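Local coordinates for protein iota-carrageenase (Alteromonas, PDB 3LMW) that hydrolyses the beta-1,4 linkages within iota-carrageenan, a sulfated galactan of red algal cell walls, with inversion of anomeric configuration, at residues D124-R129 against T150-K155. Numbering follows the deposited sequence.
With NI (nickel (II) ion), chain E.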
ATOM      1  N   ASP A 124      12.164   1.782 -13.383  1.00 13.68           N
ATOM      2  CA  ASP A 124      12.382   3.258 -13.365  1.00 12.87           C
ATOM      3  C   ASP A 124      11.147   4.012 -13.811  1.00 12.22           C
ATOM      4  O   ASP A 124      10.693   3.796 -14.927  1.00 12.76           O
ATOM      5  CB  ASP A 124      13.537   3.625 -14.290  1.00 12.64           C
ATOM      6  CG  ASP A 124      13.966   5.075 -14.165  1.00 14.69           C
ATOM      7  OD1 ASP A 124      13.621   5.788 -13.183  1.00 13.46           O
ATOM      8  OD2 ASP A 124      14.667   5.525 -15.107  1.00 19.79           O
ATOM      9  N   PHE A 125      10.596   4.867 -12.953  1.00 11.33           N
ATOM     10  CA  PHE A 125       9.437   5.711 -13.325  1.00 11.53           C
ATOM     11  C   PHE A 125       9.816   7.208 -13.498  1.00 12.08           C
ATOM     12  O   PHE A 125       8.973   8.026 -13.799  1.00 11.44           O
ATOM     13  CB  PHE A 125       8.284   5.615 -12.285  1.00 11.37           C
ATOM     14  CG  PHE A 125       7.538   4.290 -12.247  1.00  8.99           C
ATOM     15  CD1 PHE A 125       7.638   3.348 -13.278  1.00  9.88           C
ATOM     16  CD2 PHE A 125       6.687   4.015 -11.170  1.00  6.69           C
ATOM     17  CE1 PHE A 125       6.890   2.112 -13.205  1.00  8.89           C
ATOM     18  CE2 PHE A 125       5.952   2.819 -11.071  1.00  6.67           C
ATOM     19  CZ  PHE A 125       6.036   1.868 -12.098  1.00  6.77           C
ATOM     20  N   LYS A 126      11.089   7.553 -13.330  1.00 13.66           N
ATOM     21  CA  LYS A 126      11.498   8.961 -13.208  1.00 14.60           C
ATOM     22  C   LYS A 126      11.256   9.794 -14.436  1.00 15.62           C
ATOM     23  O   LYS A 126      10.934  10.979 -14.315  1.00 15.17           O
ATOM     24  CB  LYS A 126      12.960   9.076 -12.818  1.00 14.50           C
ATOM     25  CG  LYS A 126      13.251   8.552 -11.409  1.00 14.66           C
ATOM     26  CD  LYS A 126      14.629   9.021 -10.907  1.00 14.49           C
ATOM     27  CE  LYS A 126      15.784   8.583 -11.824  1.00  9.63           C
ATOM     28  NZ  LYS A 126      15.833   7.124 -11.845  1.00  7.46           N
ATOM     29  N   ASP A 127      11.407   9.180 -15.603  1.00 16.70           N
ATOM     30  CA  ASP A 127      11.136   9.863 -16.873  1.00 19.66           C
ATOM     31  C   ASP A 127       9.737   9.566 -17.497  1.00 19.91           C
ATOM     32  O   ASP A 127       9.455   9.948 -18.628  1.00 20.56           O
ATOM     33  CB  ASP A 127      12.226   9.519 -17.900  1.00 20.39           C
ATOM     34  CG  ASP A 127      12.476   8.028 -18.006  1.00 23.71           C
ATOM     35  OD1 ASP A 127      12.129   7.292 -17.027  1.00 28.77           O
ATOM     36  OD2 ASP A 127      13.029   7.590 -19.051  1.00 25.96           O
ATOM     37  N   SER A 128       8.879   8.867 -16.778  1.00 19.71           N
ATOM     38  CA  SER A 128       7.581   8.556 -17.314  1.00 20.05           C
ATOM     39  C   SER A 128       6.648   9.755 -17.207  1.00 20.63           C
ATOM     40  O   SER A 128       6.745  10.529 -16.265  1.00 19.92           O
ATOM     41  CB  SER A 128       6.964   7.390 -16.567  1.00 19.17           C
ATOM     42  OG  SER A 128       5.748   7.056 -17.200  1.00 18.23           O
ATOM     43  N   ARG A 129       5.741   9.882 -18.171  1.00 21.61           N
ATOM     44  CA  ARG A 129       4.746  10.958 -18.213  0.50 22.32           C
ATOM     45  C   ARG A 129       3.426  10.508 -17.582  1.00 22.49           C
ATOM     46  O   ARG A 129       2.565  11.327 -17.248  1.00 23.12           O
ATOM     47  CB  ARG A 129       4.479  11.384 -19.659  0.50 22.91           C
ATOM     48  CG  ARG A 129       5.581  11.055 -20.671  0.50 23.09           C
ATOM     49  CD  ARG A 129       5.061  11.324 -22.070  0.50 23.13           C
ATOM     50  NE  ARG A 129       4.239  12.534 -22.084  0.50 23.34           N
ATOM     51  CZ  ARG A 129       3.738  13.086 -23.181  0.50 22.42           C
ATOM     52  NH1 ARG A 129       3.974  12.530 -24.367  0.50 21.28           N
ATOM     53  NH2 ARG A 129       2.997  14.183 -23.079  0.50 20.71           N
ATOM     54  N   THR A 150      14.861  -2.460  -7.029  1.00 11.47           N
ATOM     55  CA  THR A 150      14.570  -1.114  -6.602  1.00 11.07           C
ATOM     56  C   THR A 150      13.504  -0.582  -7.542  1.00 10.71           C
ATOM     57  O   THR A 150      13.548  -0.869  -8.749  1.00 11.37           O
ATOM     58  CB  THR A 150      15.819  -0.259  -6.707  1.00 11.09           C
ATOM     59  OG1 THR A 150      16.799  -0.788  -5.819  1.00 13.20           O
ATOM     60  CG2 THR A 150      15.563   1.172  -6.269  1.00 11.65           C
ATOM     61  N   ILE A 151      12.523   0.134  -6.979  1.00 10.13           N
ATOM     62  CA  ILE A 151      11.585   0.962  -7.753  1.00  9.29           C
ATOM     63  C   ILE A 151      11.940   2.432  -7.560  1.00  9.89           C
ATOM     64  O   ILE A 151      11.873   2.991  -6.436  1.00  9.42           O
ATOM     65  CB  ILE A 151      10.112   0.721  -7.352  1.00  9.07           C
ATOM     66  CG1 ILE A 151       9.724  -0.750  -7.616  1.00  7.71           C
ATOM     67  CG2 ILE A 151       9.170   1.712  -8.088  1.00  6.35           C
ATOM     68  CD1 ILE A 151       8.477  -1.224  -6.784  1.00  6.32           C
ATOM     69  N   ASP A 152      12.341   3.050  -8.661  1.00 10.46           N
ATOM     70  CA  ASP A 152      12.588   4.473  -8.684  1.00 11.42           C
ATOM     71  C   ASP A 152      11.296   5.167  -9.076  1.00 12.68           C
ATOM     72  O   ASP A 152      10.942   5.232 -10.254  1.00 13.21           O
ATOM     73  CB  ASP A 152      13.672   4.761  -9.685  1.00 11.50           C
ATOM     74  CG  ASP A 152      14.978   5.029  -9.038  1.00 12.72           C
ATOM     75  OD1 ASP A 152      15.094   4.784  -7.797  1.00 13.95           O
ATOM     76  OD2 ASP A 152      15.883   5.480  -9.771  1.00 11.62           O
ATOM     77  N   ASP A 153      10.550   5.616  -8.074  1.00 13.29           N
ATOM     78  CA  ASP A 153       9.244   6.173  -8.309  1.00 13.66           C
ATOM     79  C   ASP A 153       9.356   7.686  -8.575  1.00 13.89           C
ATOM     80  O   ASP A 153      10.403   8.287  -8.412  1.00 12.99           O
ATOM     81  CB  ASP A 153       8.376   5.903  -7.078  1.00 13.59           C
ATOM     82  CG  ASP A 153       6.857   6.042  -7.351  1.00 15.65           C
ATOM     83  OD1 ASP A 153       6.428   6.683  -8.343  1.00 14.98           O
ATOM     84  OD2 ASP A 153       6.077   5.489  -6.544  1.00 17.38           O
ATOM     85  N   ASN A 154       8.243   8.285  -8.970  1.00 15.45           N
ATOM     86  CA  ASN A 154       8.114   9.720  -9.148  1.00 16.50           C
ATOM     87  C   ASN A 154       6.800  10.180  -8.519  1.00 17.31           C
ATOM     88  O   ASN A 154       6.021  10.919  -9.111  1.00 17.73           O
ATOM     89  CB  ASN A 154       8.134  10.049 -10.629  1.00 16.33           C
ATOM     90  CG  ASN A 154       8.269  11.533 -10.888  1.00 17.70           C
ATOM     91  OD1 ASN A 154       8.707  12.296 -10.019  1.00 15.93           O
ATOM     92  ND2 ASN A 154       7.865  11.955 -12.082  1.00 16.83           N
ATOM     93  N   LYS A 155       6.538   9.701  -7.308  1.00 18.03           N
ATOM     94  CA  LYS A 155       5.301  10.042  -6.593  1.00 17.57           C
ATOM     95  C   LYS A 155       4.076   9.783  -7.475  1.00 16.92           C
ATOM     96  O   LYS A 155       3.176  10.627  -7.569  1.00 16.43           O
ATOM     97  CB  LYS A 155       5.324  11.512  -6.131  1.00 18.05           C
ATOM     98  CG  LYS A 155       6.397  11.841  -5.097  1.00 18.08           C
ATOM     99  CD  LYS A 155       6.197  13.217  -4.577  1.00 17.82           C
ATOM    100  CE  LYS A 155       7.086  13.496  -3.412  1.00 18.63           C
ATOM    101  NZ  LYS A 155       8.463  13.776  -3.893  1.00 22.21           N
TER
HETATM  102 NI    NI E   1      17.715   5.825  -8.826  1.00 23.64          NI
HETATM  103  O   HOH W   1      19.335   6.742 -10.402  1.00 22.97           O
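Two successive coils of the parallel beta-helix meet where strands 121-124 and 144-152 end, Asp-124 bridging Asp-152 in parallel register beside a nickel site. The backbone N of Phe-125 donates to Asp-152 O (2.7 Å), and the chain then bends through a type I turn, Phe-125 to Ser-128, in the loop leading to strand 133-138. On the face carrying Asp-124 and Asp-152, Lys-126 joins the two carboxylates, whose planes stand 66° apart. Its chain bends at chi3 and chi4 (both near -60°), folding the ammonium back so that NZ lies 2.6 Å from Asp-152 OD2 and 2.9 Å from Asp-124 OD1. Asp-124 OD1 also accepts from the backbone N of Lys-126 (3.1 Å), closing an Asx turn; the two donors come from opposite faces of the carboxylate plane. Asp-152 OD2 is met by the lysine on its anti side, 25° out of the carboxylate plane, and binds nickel at 2.1 Å; a water and two C-terminal tag histidines, His-470 and His-472, are the other ligands, so this site depends on the tag. Turned the other way, Phe-125 packs on Leu-133 and Val-135, and Asp-153 OD1 lies in the Phe-125 ring plane at its edge, 3.9 Å from CD2. Replacing Asp-124 by an alanine would probably undo the Asx turn and leave the Lys-126 ammonium freer to swing from Asp-152. The lysine probably offsets the charge of both carboxylates.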